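Long-range contacts in beta-N-acetylhexosaminidase (Thermotoga neapolitana, PDB 5BZA), which probably catalyses the hydrolysis of terminal non-reducing N-acetyl-D-hexosamine residues in N-acetyl-beta-D-hexosaminides: residues Gly344-Leu349 / Lys379-Ile384; Val348-Ser353 / Glu398-Phe403; Lys239-Ser244 / Gly269-Leu274. One frame throughout, in Å; residues are numbered along the deposited sequence.

Overall arrangement
From the N terminus, contact 3 comes first: it closes a loop of 24 residues, with helices 250-253 and 258-268, and joins strands 241-243 and 273-275 of the N-terminal barrel domain before either other contact opens. Contacts 1 and 2 follow in the C-terminal domain, both starting from strand 347-352. Contact 1 closes the shorter loop, through helix 364-377, and sets strand 380-386 beside strand 347-352. Contact 2 opens inside that span and closes after it, so the two loops overlap without nesting; it sets strand 399-404 along the other edge of strand 347-352. They share V348 and L349, and one cadmium ion bridges E346 and E398. Contact 3 lies far off, its centre about 47 Å from that of contact 1.

Contact 1. Residues Gly344-Leu349 / Lys379-Ile384; sequences GREVVL and KVRDVI. With CD (cadmium ion), chain T.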
ATOM      1  N   GLY B 344     -30.882 -19.603   2.942  1.00 26.76           N
ATOM      2  CA  GLY B 344     -30.328 -20.670   2.120  1.00 20.96           C
ATOM      3  C   GLY B 344     -30.817 -20.662   0.680  1.00 21.78           C
ATOM      4  O   GLY B 344     -30.507 -21.578  -0.058  1.00 24.94           O
ATOM      5  N   ARG B 345     -31.588 -19.658   0.259  1.00 21.58           N
ATOM      6  CA  ARG B 345     -32.113 -19.638  -1.119  1.00 21.77           C
ATOM      7  C   ARG B 345     -31.135 -19.029  -2.089  1.00 20.00           C
ATOM      8  O   ARG B 345     -30.156 -18.431  -1.660  1.00 19.75           O
ATOM      9  CB  ARG B 345     -33.413 -18.827  -1.216  1.00 21.56           C
ATOM     10  CG  ARG B 345     -34.551 -19.298  -0.345  1.00 25.35           C
ATOM     11  CD  ARG B 345     -35.725 -18.310  -0.510  1.00 27.63           C
ATOM     12  NE  ARG B 345     -36.911 -18.672   0.276  1.00 33.65           N
ATOM     13  CZ  ARG B 345     -38.055 -17.977   0.272  1.00 31.64           C
ATOM     14  NH1 ARG B 345     -38.179 -16.900  -0.496  1.00 27.63           N
ATOM     15  NH2 ARG B 345     -39.074 -18.372   1.026  1.00 29.99           N
ATOM     16  N   GLU B 346     -31.455 -19.049  -3.384  1.00 16.39           N
ATOM     17  CA  GLU B 346     -30.523 -18.502  -4.361  1.00 17.66           C
ATOM     18  C   GLU B 346     -30.845 -17.004  -4.454  1.00 19.21           C
ATOM     19  O   GLU B 346     -32.015 -16.603  -4.390  1.00 18.59           O
ATOM     20  CB  GLU B 346     -30.683 -19.161  -5.736  1.00 17.06           C
ATOM     21  CG  GLU B 346     -30.696 -20.708  -5.744  1.00 16.51           C
ATOM     22  CD  GLU B 346     -31.336 -21.244  -7.037  1.00 17.78           C
ATOM     23  OE1 GLU B 346     -32.392 -21.923  -6.964  1.00 12.42           O
ATOM     24  OE2 GLU B 346     -30.856 -20.863  -8.147  1.00 20.33           O
ATOM     25  N   VAL B 347     -29.822 -16.175  -4.623  1.00 18.78           N
ATOM     26  CA  VAL B 347     -30.011 -14.751  -4.435  1.00 16.25           C
ATOM     27  C   VAL B 347     -29.871 -14.067  -5.772  1.00 21.98           C
ATOM     28  O   VAL B 347     -29.022 -14.423  -6.580  1.00 18.30           O
ATOM     29  CB  VAL B 347     -29.003 -14.130  -3.387  1.00 15.46           C
ATOM     30  CG1 VAL B 347     -29.107 -12.630  -3.335  1.00 15.53           C
ATOM     31  CG2 VAL B 347     -29.267 -14.681  -1.982  1.00 16.51           C
ATOM     32  N   VAL B 348     -30.728 -13.073  -5.992  1.00 18.86           N
ATOM     33  CA  VAL B 348     -30.625 -12.236  -7.149  1.00 21.87           C
ATOM     34  C   VAL B 348     -30.022 -10.934  -6.632  1.00 18.63           C
ATOM     35  O   VAL B 348     -30.538 -10.357  -5.654  1.00 19.23           O
ATOM     36  CB  VAL B 348     -32.007 -12.011  -7.802  1.00 19.84           C
ATOM     37  CG1 VAL B 348     -31.893 -10.967  -8.887  1.00 20.29           C
ATOM     38  CG2 VAL B 348     -32.494 -13.306  -8.414  1.00 20.77           C
ATOM     39  N   LEU B 349     -28.997 -10.426  -7.311  1.00 17.63           N
ATOM     40  CA  LEU B 349     -28.279  -9.262  -6.802  1.00 16.41           C
ATOM     41  C   LEU B 349     -28.545  -8.062  -7.678  1.00 20.16           C
ATOM     42  O   LEU B 349     -28.262  -8.075  -8.890  1.00 20.14           O
ATOM     43  CB  LEU B 349     -26.769  -9.494  -6.773  1.00 17.36           C
ATOM     44  CG  LEU B 349     -26.138 -10.563  -5.867  1.00 18.59           C
ATOM     45  CD1 LEU B 349     -24.622 -10.569  -6.056  1.00 13.68           C
ATOM     46  CD2 LEU B 349     -26.511 -10.345  -4.393  1.00 17.01           C
ATOM     47  N   LYS B 379     -25.573 -18.581  -2.326  1.00 12.95           N
ATOM     48  CA  LYS B 379     -25.718 -19.010  -3.716  1.00 14.10           C
ATOM     49  C   LYS B 379     -26.327 -17.828  -4.488  1.00 17.15           C
ATOM     50  O   LYS B 379     -27.280 -17.167  -4.039  1.00 16.42           O
ATOM     51  CB  LYS B 379     -26.606 -20.247  -3.846  1.00 15.11           C
ATOM     52  CG  LYS B 379     -26.420 -21.255  -2.768  1.00 12.24           C
ATOM     53  CD  LYS B 379     -27.266 -22.493  -3.035  1.00 13.98           C
ATOM     54  CE  LYS B 379     -28.491 -22.409  -2.158  1.00 13.46           C
ATOM     55  NZ  LYS B 379     -29.432 -23.534  -2.354  1.00 18.12           N
ATOM     56  N   VAL B 380     -25.739 -17.540  -5.638  1.00 17.18           N
ATOM     57  CA  VAL B 380     -26.167 -16.410  -6.434  1.00 15.80           C
ATOM     58  C   VAL B 380     -26.733 -16.884  -7.769  1.00 24.36           C
ATOM     59  O   VAL B 380     -26.016 -17.522  -8.556  1.00 28.54           O
ATOM     60  CB  VAL B 380     -25.001 -15.458  -6.659  1.00 15.58           C
ATOM     61  CG1 VAL B 380     -25.365 -14.369  -7.652  1.00 19.25           C
ATOM     62  CG2 VAL B 380     -24.531 -14.879  -5.306  1.00 14.09           C
ATOM     63  N   ARG B 381     -28.009 -16.590  -8.023  1.00 26.44           N
ATOM     64  CA  ARG B 381     -28.658 -16.936  -9.296  1.00 27.92           C
ATOM     65  C   ARG B 381     -28.395 -15.923 -10.390  1.00 25.89           C
ATOM     66  O   ARG B 381     -28.170 -16.310 -11.537  1.00 30.99           O
ATOM     67  CB  ARG B 381     -30.180 -17.091  -9.175  1.00 24.80           C
ATOM     68  CG  ARG B 381     -30.754 -17.650 -10.500  1.00 28.26           C
ATOM     69  CD  ARG B 381     -32.230 -17.965 -10.460  1.00 30.12           C
ATOM     70  NE  ARG B 381     -32.550 -19.034  -9.524  1.00 21.30           N
ATOM     71  CZ  ARG B 381     -33.784 -19.472  -9.322  1.00 20.86           C
ATOM     72  NH1 ARG B 381     -34.787 -18.948 -10.014  1.00 27.81           N
ATOM     73  NH2 ARG B 381     -34.024 -20.433  -8.445  1.00 19.83           N
ATOM     74  N   ASP B 382     -28.410 -14.630 -10.064  1.00 25.98           N
ATOM     75  CA  ASP B 382     -28.126 -13.646 -11.110  1.00 27.72           C
ATOM     76  C   ASP B 382     -27.552 -12.355 -10.570  1.00 23.24           C
ATOM     77  O   ASP B 382     -27.686 -12.058  -9.392  1.00 22.68           O
ATOM     78  CB  ASP B 382     -29.416 -13.344 -11.889  1.00 29.49           C
ATOM     79  CG  ASP B 382     -29.150 -12.805 -13.292  1.00 37.20           C
ATOM     80  OD1 ASP B 382     -28.063 -12.206 -13.528  1.00 35.22           O
ATOM     81  OD2 ASP B 382     -30.028 -12.997 -14.170  1.00 42.93           O
ATOM     82  N   VAL B 383     -26.901 -11.591 -11.442  1.00 25.19           N
ATOM     83  CA  VAL B 383     -26.379 -10.288 -11.049  1.00 23.73           C
ATOM     84  C   VAL B 383     -26.890  -9.264 -12.052  1.00 21.94           C
ATOM     85  O   VAL B 383     -26.559  -9.337 -13.244  1.00 24.43           O
ATOM     86  CB  VAL B 383     -24.840 -10.249 -11.019  1.00 20.21           C
ATOM     87  CG1 VAL B 383     -24.367  -8.839 -10.736  1.00 17.46           C
ATOM     88  CG2 VAL B 383     -24.314 -11.190  -9.972  1.00 20.69           C
ATOM     89  N   ILE B 384     -27.688  -8.319 -11.553  1.00 19.78           N
ATOM     90  CA  ILE B 384     -28.302  -7.266 -12.372  1.00 21.01           C
ATOM     91  C   ILE B 384     -27.791  -5.924 -11.939  1.00 21.64           C
ATOM     92  O   ILE B 384     -27.857  -5.550 -10.762  1.00 21.96           O
ATOM     93  CB  ILE B 384     -29.851  -7.277 -12.292  1.00 21.29           C
ATOM     94  CG1 ILE B 384     -30.424  -8.624 -12.758  1.00 21.19           C
ATOM     95  CG2 ILE B 384     -30.474  -6.117 -13.131  1.00 19.76           C
ATOM     96  CD1 ILE B 384     -31.874  -8.797 -12.361  1.00 24.44           C
TER
HETATM   97 CD    CD T 508     -33.386 -22.663  -5.132  1.00 26.81          CD
HETATM   98  O   HOH W   1     -27.843 -19.044  -0.466  1.00 19.20           O
HETATM   99  O   HOH W   2     -34.280 -23.295  -2.947  1.00 12.84           O
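The carboxylate of E346 lies at the edge of the R381 guanidinium, its carboxyl carbon CD in the guanidinium plane, but the two flat groups are turned 51° apart. NE of R381 meets OE2 of E346 at 2.8 Å from above the carboxylate plane, and the pair forms a salt bridge. OE1 binds a cadmium ion at 2.2 Å, a site shared with E398. A glutamate suits this spot, since OE1 serves the metal while OE2 takes the firmly placed NE bond; a further bond from NH2 to OE1 is doubtful. R381 reaches the carboxylate because CG stands opposite the backbone N (chi1 -172°) and the chain bends further out.

Beneath this pair the strands run parallel with a beta bulge. V347 pairs with V380 but V348 with D382, which makes R381 the extra residue; its N still donates to V347 O at 2.8 Å. Beyond the bulge the pairing is regular again: L349 N donates to D382 O, and I384 N to L349 O at 2.7 Å. L349 CD1 packs on V383 CG2 at 4.0 Å, branched side chains suiting a face covered by a helix. A374, P371 and K375 of helix 364-377 pack there, completing a beta-alpha-beta crossover, while strand 399-404 flanks strand 347-352 on its other edge.

Contact 2. Residues Val348-Ser353 / Glu398-Phe403; sequences VLLVPS and ELIFDF. With CD (cadmium ion), chain T.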
ATOM      1  N   VAL B 348     -30.728 -13.073  -5.992  1.00 18.86           N
ATOM      2  CA  VAL B 348     -30.625 -12.236  -7.149  1.00 21.87           C
ATOM      3  C   VAL B 348     -30.022 -10.934  -6.632  1.00 18.63           C
ATOM      4  O   VAL B 348     -30.538 -10.357  -5.654  1.00 19.23           O
ATOM      5  CB  VAL B 348     -32.007 -12.011  -7.802  1.00 19.84           C
ATOM      6  CG1 VAL B 348     -31.893 -10.967  -8.887  1.00 20.29           C
ATOM      7  CG2 VAL B 348     -32.494 -13.306  -8.414  1.00 20.77           C
ATOM      8  N   LEU B 349     -28.997 -10.426  -7.311  1.00 17.63           N
ATOM      9  CA  LEU B 349     -28.279  -9.262  -6.802  1.00 16.41           C
ATOM     10  C   LEU B 349     -28.545  -8.062  -7.678  1.00 20.16           C
ATOM     11  O   LEU B 349     -28.262  -8.075  -8.890  1.00 20.14           O
ATOM     12  CB  LEU B 349     -26.769  -9.494  -6.773  1.00 17.36           C
ATOM     13  CG  LEU B 349     -26.138 -10.563  -5.867  1.00 18.59           C
ATOM     14  CD1 LEU B 349     -24.622 -10.569  -6.056  1.00 13.68           C
ATOM     15  CD2 LEU B 349     -26.511 -10.345  -4.393  1.00 17.01           C
ATOM     16  N   LEU B 350     -29.023  -6.997  -7.047  1.00 17.25           N
ATOM     17  CA  LEU B 350     -29.273  -5.769  -7.764  1.00 18.17           C
ATOM     18  C   LEU B 350     -28.195  -4.826  -7.319  1.00 18.37           C
ATOM     19  O   LEU B 350     -28.131  -4.448  -6.137  1.00 17.77           O
ATOM     20  CB  LEU B 350     -30.669  -5.198  -7.452  1.00 19.94           C
ATOM     21  CG  LEU B 350     -31.857  -6.006  -7.972  1.00 23.50           C
ATOM     22  CD1 LEU B 350     -33.220  -5.372  -7.627  1.00 18.88           C
ATOM     23  CD2 LEU B 350     -31.708  -6.153  -9.475  1.00 30.66           C
ATOM     24  N   VAL B 351     -27.334  -4.453  -8.252  1.00 15.25           N
ATOM     25  CA  VAL B 351     -26.144  -3.715  -7.872  1.00 20.13           C
ATOM     26  C   VAL B 351     -26.043  -2.453  -8.700  1.00 20.08           C
ATOM     27  O   VAL B 351     -26.157  -2.538  -9.917  1.00 22.85           O
ATOM     28  CB  VAL B 351     -24.854  -4.579  -8.065  1.00 18.99           C
ATOM     29  CG1 VAL B 351     -23.608  -3.739  -7.820  1.00 16.17           C
ATOM     30  CG2 VAL B 351     -24.891  -5.826  -7.152  1.00 17.99           C
ATOM     31  N   PRO B 352     -25.834  -1.280  -8.050  1.00 22.20           N
ATOM     32  CA  PRO B 352     -25.637   0.003  -8.753  1.00 23.07           C
ATOM     33  C   PRO B 352     -24.670  -0.165  -9.916  1.00 26.80           C
ATOM     34  O   PRO B 352     -23.655  -0.831  -9.762  1.00 27.04           O
ATOM     35  CB  PRO B 352     -25.052   0.919  -7.676  1.00 25.97           C
ATOM     36  CG  PRO B 352     -25.653   0.389  -6.405  1.00 27.01           C
ATOM     37  CD  PRO B 352     -25.821  -1.107  -6.587  1.00 22.06           C
ATOM     38  N   SER B 353     -25.002   0.449 -11.046  1.00 30.57           N
ATOM     39  CA  SER B 353     -24.291   0.277 -12.313  1.00 32.11           C
ATOM     40  C   SER B 353     -22.860   0.762 -12.404  1.00 32.32           C
ATOM     41  O   SER B 353     -22.156   0.333 -13.323  1.00 38.52           O
ATOM     42  CB  SER B 353     -25.069   0.968 -13.430  1.00 32.99           C
ATOM     43  OG  SER B 353     -24.369   0.858 -14.654  1.00 38.78           O
ATOM     44  N   GLU B 398     -35.961 -15.990  -5.504  1.00 22.03           N
ATOM     45  CA  GLU B 398     -36.275 -16.587  -4.220  1.00 24.04           C
ATOM     46  C   GLU B 398     -35.835 -15.644  -3.111  1.00 21.81           C
ATOM     47  O   GLU B 398     -36.400 -15.633  -2.008  1.00 22.48           O
ATOM     48  CB  GLU B 398     -35.576 -17.926  -4.100  1.00 21.40           C
ATOM     49  CG  GLU B 398     -35.738 -18.725  -5.344  1.00 21.36           C
ATOM     50  CD  GLU B 398     -34.872 -19.965  -5.306  1.00 25.63           C
ATOM     51  OE1 GLU B 398     -34.189 -20.186  -4.279  1.00 27.13           O
ATOM     52  OE2 GLU B 398     -34.872 -20.695  -6.306  1.00 24.59           O
ATOM     53  N   LEU B 399     -34.798 -14.864  -3.413  1.00 18.24           N
ATOM     54  CA  LEU B 399     -34.274 -13.875  -2.480  1.00 15.30           C
ATOM     55  C   LEU B 399     -33.645 -12.804  -3.291  1.00 17.44           C
ATOM     56  O   LEU B 399     -32.916 -13.090  -4.241  1.00 14.99           O
ATOM     57  CB  LEU B 399     -33.268 -14.480  -1.506  1.00 17.86           C
ATOM     58  CG  LEU B 399     -32.791 -13.694  -0.268  1.00 19.07           C
ATOM     59  CD1 LEU B 399     -33.949 -13.201   0.608  1.00 17.66           C
ATOM     60  CD2 LEU B 399     -31.863 -14.600   0.567  1.00 21.66           C
ATOM     61  N   ILE B 400     -33.972 -11.554  -2.947  1.00 20.06           N
ATOM     62  CA  ILE B 400     -33.450 -10.439  -3.702  1.00 16.34           C
ATOM     63  C   ILE B 400     -32.683  -9.523  -2.772  1.00 17.58           C
ATOM     64  O   ILE B 400     -33.183  -9.164  -1.703  1.00 15.18           O
ATOM     65  CB  ILE B 400     -34.558  -9.666  -4.413  1.00 15.49           C
ATOM     66  CG1 ILE B 400     -35.404 -10.622  -5.254  1.00 18.39           C
ATOM     67  CG2 ILE B 400     -33.932  -8.625  -5.328  1.00 19.82           C
ATOM     68  CD1 ILE B 400     -36.601  -9.969  -5.982  1.00 23.29           C
ATOM     69  N   PHE B 401     -31.460  -9.169  -3.179  1.00 14.58           N
ATOM     70  CA  PHE B 401     -30.653  -8.217  -2.426  1.00 15.72           C
ATOM     71  C   PHE B 401     -30.619  -6.943  -3.223  1.00 19.81           C
ATOM     72  O   PHE B 401     -29.959  -6.897  -4.272  1.00 19.75           O
ATOM     73  CB  PHE B 401     -29.203  -8.689  -2.205  1.00 16.77           C
ATOM     74  CG  PHE B 401     -29.044  -9.828  -1.223  1.00 16.88           C
ATOM     75  CD1 PHE B 401     -30.121 -10.321  -0.512  1.00 15.39           C
ATOM     76  CD2 PHE B 401     -27.776 -10.338  -0.949  1.00 15.72           C
ATOM     77  CE1 PHE B 401     -29.965 -11.361   0.396  1.00 17.73           C
ATOM     78  CE2 PHE B 401     -27.594 -11.378  -0.014  1.00 16.73           C
ATOM     79  CZ  PHE B 401     -28.691 -11.891   0.659  1.00 17.57           C
ATOM     80  N   ASP B 402     -31.292  -5.897  -2.734  1.00 18.57           N
ATOM     81  CA  ASP B 402     -31.238  -4.612  -3.425  1.00 18.62           C
ATOM     82  C   ASP B 402     -30.175  -3.753  -2.727  1.00 17.58           C
ATOM     83  O   ASP B 402     -30.285  -3.393  -1.545  1.00 16.77           O
ATOM     84  CB  ASP B 402     -32.632  -3.943  -3.445  1.00 20.14           C
ATOM     85  CG  ASP B 402     -32.631  -2.523  -4.052  1.00 24.52           C
ATOM     86  OD1 ASP B 402     -31.662  -2.138  -4.763  1.00 22.95           O
ATOM     87  OD2 ASP B 402     -33.671  -1.810  -3.874  1.00 23.60           O
ATOM     88  N   PHE B 403     -29.118  -3.446  -3.468  1.00 20.56           N
ATOM     89  CA  PHE B 403     -28.052  -2.624  -2.913  1.00 19.40           C
ATOM     90  C   PHE B 403     -28.354  -1.183  -3.257  1.00 19.75           C
ATOM     91  O   PHE B 403     -28.057  -0.669  -4.349  1.00 18.96           O
ATOM     92  CB  PHE B 403     -26.683  -3.074  -3.425  1.00 20.60           C
ATOM     93  CG  PHE B 403     -26.252  -4.390  -2.848  1.00 19.04           C
ATOM     94  CD1 PHE B 403     -25.639  -4.444  -1.601  1.00 18.93           C
ATOM     95  CD2 PHE B 403     -26.555  -5.574  -3.489  1.00 19.37           C
ATOM     96  CE1 PHE B 403     -25.276  -5.654  -1.041  1.00 18.56           C
ATOM     97  CE2 PHE B 403     -26.195  -6.790  -2.925  1.00 20.62           C
ATOM     98  CZ  PHE B 403     -25.557  -6.824  -1.703  1.00 15.42           C
TER
HETATM   99 CD    CD T 508     -33.386 -22.663  -5.132  1.00 26.81          CD
HETATM  100  O   HOH W   2     -34.280 -23.295  -2.947  1.00 12.84           O
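L349 and F401 both carry CG opposite their own carbonyl carbon (chi1 -64° and -71°). Parallel pairing sets them level, and the matching torsions turn them the same way, with L349 CD2 at 3.7 Å from F401 CD2. They belong to neighbouring strands in the central sheet of the C-terminal alpha/beta domain. F403, with chi2 at -83°, brings its ring edge to L349 CD2 and to the carbonyl of L350, F403 CD2 lying 3.3 Å from L350 O. Large flat rings suit this buried face, where F428 of the next strand stacks on F403 and also meets F401.

The backbones are joined by four bonds, among them the nearly straight F401 N to V348 O at 2.9 Å. On the other face the side chains of L350 and I400 pass at a slant, L350 CD1 to I400 CG2 4.0 Å. There D402 is a buried acid whose OD2 is bonded to H417, a partner that probably stabilises its charge. At the start of the segment, E398 reaches the cadmium ion with OE1 and OE2, at a long 2.7 Å each. At the far end P352, which has no N-H to offer, sets its ring carbon CD at 3.2 Å from F403 O, an oxygen that accepts from the hydroxyl of Y386.

Contact 3. Residues Lys239-Ser244 / Gly269-Leu274; sequences KGLVLS and GGNMIL
Hydrogen bonds do most of the joining between V242 and N271. The carbonyl oxygen of V242 accepts two of them, from N271 N and from M272 N, each at 2.9 Å. In return V242 N donates to the side-chain OD1 of N271 at 3.0 Å, the asparagine in effect taking the place of a strand carbonyl. The amide suits this place because it can accept and donate at once: OD1 also takes a bond from R233 NH2, while ND2 gives one to S305. OD1 and G240 O are two acceptors lying close together, and R233 donates to both, which probably eases the approach. Further along, S244 N meets M272 O at 3.1 Å. S244 turns its OG between the backbone N and the carbonyl carbon (chi1 77°), so that OG accepts from L274 N at 2.9 Å, again in the place of a carbonyl of the strand.

Apolar contacts fill the side shared by L241, L243 and M272. L241 CD1 lies 3.5 Å from M272 CG, and the two side chains pass each other at a slant. L243 instead runs alongside M272, CD1 to CB at 3.7 Å. The unbranched methionine thus lies along both leucines, L243 on its CB and L241 on its CG and SD, with V309 of helix 299-314 and F10 close by.

Helix 258-268 ends at G269 in a Schellman motif, whose positive phi (111°) glycine adopts without a side-chain clash against the preceding carbonyl.

With one bridge, L243 to M272, strands 241-243 and 273-275 meet as the seventh and eighth strands of the sheet. Their meeting closes the ring of the TIM barrel of glycoside hydrolase family 3, and L274 lies near D245 of a cadmium site.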
ATOM      1  N   LYS B 239      21.679 -19.891  17.778  1.00 21.48           N
ATOM      2  CA  LYS B 239      20.832 -20.538  18.770  1.00 23.17           C
ATOM      3  C   LYS B 239      19.389 -20.043  18.603  1.00 22.92           C
ATOM      4  O   LYS B 239      18.533 -20.243  19.485  1.00 23.57           O
ATOM      5  CB  LYS B 239      21.361 -20.282  20.201  1.00 30.20           C
ATOM      6  CG  LYS B 239      22.858 -20.640  20.410  1.00 27.50           C
ATOM      7  CD  LYS B 239      23.180 -22.026  19.853  1.00 26.19           C
ATOM      8  CE  LYS B 239      24.515 -22.580  20.360  1.00 27.14           C
ATOM      9  NZ  LYS B 239      24.929 -23.802  19.589  1.00 27.05           N
ATOM     10  N   GLY B 240      19.130 -19.360  17.491  1.00 17.52           N
ATOM     11  CA  GLY B 240      17.820 -18.789  17.289  1.00 16.58           C
ATOM     12  C   GLY B 240      16.865 -19.748  16.608  1.00 15.19           C
ATOM     13  O   GLY B 240      17.051 -20.960  16.619  1.00 15.58           O
ATOM     14  N   LEU B 241      15.835 -19.171  15.993  1.00 18.76           N
ATOM     15  CA  LEU B 241      14.740 -19.908  15.391  1.00 14.03           C
ATOM     16  C   LEU B 241      15.089 -20.392  13.985  1.00 15.67           C
ATOM     17  O   LEU B 241      15.523 -19.596  13.118  1.00 10.00           O
ATOM     18  CB  LEU B 241      13.482 -19.009  15.372  1.00 16.15           C
ATOM     19  CG  LEU B 241      12.198 -19.527  14.716  1.00 15.78           C
ATOM     20  CD1 LEU B 241      11.651 -20.781  15.455  1.00 16.78           C
ATOM     21  CD2 LEU B 241      11.119 -18.428  14.671  1.00 14.81           C
ATOM     22  N   VAL B 242      14.912 -21.699  13.771  1.00 13.05           N
ATOM     23  CA  VAL B 242      15.152 -22.330  12.476  1.00 11.22           C
ATOM     24  C   VAL B 242      13.870 -22.905  11.903  1.00 11.91           C
ATOM     25  O   VAL B 242      13.204 -23.725  12.544  1.00 11.34           O
ATOM     26  CB  VAL B 242      16.209 -23.514  12.575  1.00 13.76           C
ATOM     27  CG1 VAL B 242      16.247 -24.375  11.255  1.00 13.87           C
ATOM     28  CG2 VAL B 242      17.564 -22.997  12.947  1.00 13.80           C
ATOM     29  N   LEU B 243      13.564 -22.528  10.668  1.00 11.00           N
ATOM     30  CA  LEU B 243      12.373 -22.989   9.955  1.00  9.42           C
ATOM     31  C   LEU B 243      12.688 -23.809   8.747  1.00  9.54           C
ATOM     32  O   LEU B 243      13.627 -23.500   8.036  1.00 11.77           O
ATOM     33  CB  LEU B 243      11.516 -21.807   9.441  1.00 12.77           C
ATOM     34  CG  LEU B 243      10.472 -21.053  10.223  1.00 11.18           C
ATOM     35  CD1 LEU B 243      11.050 -20.519  11.508  1.00 10.66           C
ATOM     36  CD2 LEU B 243      10.092 -19.904   9.316  1.00 13.59           C
ATOM     37  N   SER B 244      11.848 -24.791   8.448  1.00  9.79           N
ATOM     38  CA  SER B 244      11.947 -25.422   7.146  1.00  8.13           C
ATOM     39  C   SER B 244      11.477 -24.477   6.055  1.00 11.62           C
ATOM     40  O   SER B 244      10.656 -23.558   6.294  1.00 11.33           O
ATOM     41  CB  SER B 244      11.129 -26.717   7.125  1.00 11.48           C
ATOM     42  OG  SER B 244       9.730 -26.496   6.997  1.00 11.29           O
ATOM     43  N   GLY B 269      17.575 -30.507  14.398  1.00 16.56           N
ATOM     44  CA  GLY B 269      17.820 -29.278  15.126  1.00 13.22           C
ATOM     45  C   GLY B 269      16.902 -28.182  14.651  1.00 11.51           C
ATOM     46  O   GLY B 269      17.028 -27.062  15.076  1.00 13.02           O
ATOM     47  N   GLY B 270      15.960 -28.519  13.782  1.00 13.33           N
ATOM     48  CA  GLY B 270      14.955 -27.553  13.381  1.00 16.60           C
ATOM     49  C   GLY B 270      13.924 -27.196  14.458  1.00 15.45           C
ATOM     50  O   GLY B 270      13.631 -28.000  15.346  1.00 20.32           O
ATOM     51  N   ASN B 271      13.358 -25.991  14.384  1.00 12.74           N
ATOM     52  CA  ASN B 271      12.363 -25.565  15.352  1.00 13.84           C
ATOM     53  C   ASN B 271      10.943 -25.478  14.789  1.00 13.47           C
ATOM     54  O   ASN B 271      10.003 -25.972  15.395  1.00 14.88           O
ATOM     55  CB  ASN B 271      12.716 -24.205  15.924  1.00 14.49           C
ATOM     56  CG  ASN B 271      14.068 -24.170  16.561  1.00 16.42           C
ATOM     57  OD1 ASN B 271      14.844 -23.232  16.308  1.00 17.66           O
ATOM     58  ND2 ASN B 271      14.356 -25.148  17.433  1.00 16.45           N
ATOM     59  N   MET B 272      10.760 -24.799  13.663  1.00 12.73           N
ATOM     60  CA  MET B 272       9.409 -24.668  13.151  1.00  9.91           C
ATOM     61  C   MET B 272       9.265 -25.265  11.791  1.00  8.98           C
ATOM     62  O   MET B 272       9.988 -24.909  10.863  1.00  7.73           O
ATOM     63  CB  MET B 272       8.958 -23.200  13.084  1.00 11.18           C
ATOM     64  CG  MET B 272       8.773 -22.550  14.422  1.00 11.84           C
ATOM     65  SD  MET B 272       7.956 -20.928  14.366  1.00 16.39           S
ATOM     66  CE  MET B 272       6.234 -21.436  14.332  1.00 13.84           C
ATOM     67  N   ILE B 273       8.264 -26.121  11.665  1.00  9.33           N
ATOM     68  CA  ILE B 273       7.920 -26.699  10.373  1.00 11.34           C
ATOM     69  C   ILE B 273       6.988 -25.777   9.572  1.00 14.43           C
ATOM     70  O   ILE B 273       5.900 -25.469  10.032  1.00 11.90           O
ATOM     71  CB  ILE B 273       7.289 -28.055  10.577  1.00 10.90           C
ATOM     72  CG1 ILE B 273       8.366 -28.956  11.201  1.00 10.74           C
ATOM     73  CG2 ILE B 273       6.756 -28.559   9.259  1.00 10.04           C
ATOM     74  CD1 ILE B 273       7.892 -30.279  11.741  1.00 11.16           C
ATOM     75  N   LEU B 274       7.438 -25.327   8.393  1.00 13.19           N
ATOM     76  CA  LEU B 274       6.628 -24.475   7.537  1.00 11.22           C
ATOM     77  C   LEU B 274       5.770 -25.333   6.583  1.00 13.29           C
ATOM     78  O   LEU B 274       6.294 -26.201   5.874  1.00 13.70           O
ATOM     79  CB  LEU B 274       7.524 -23.498   6.767  1.00 10.32           C
ATOM     80  CG  LEU B 274       6.845 -22.520   5.799  1.00 11.47           C
ATOM     81  CD1 LEU B 274       6.106 -21.407   6.597  1.00 12.19           C
ATOM     82  CD2 LEU B 274       7.774 -21.885   4.792  1.00  9.19           C
TER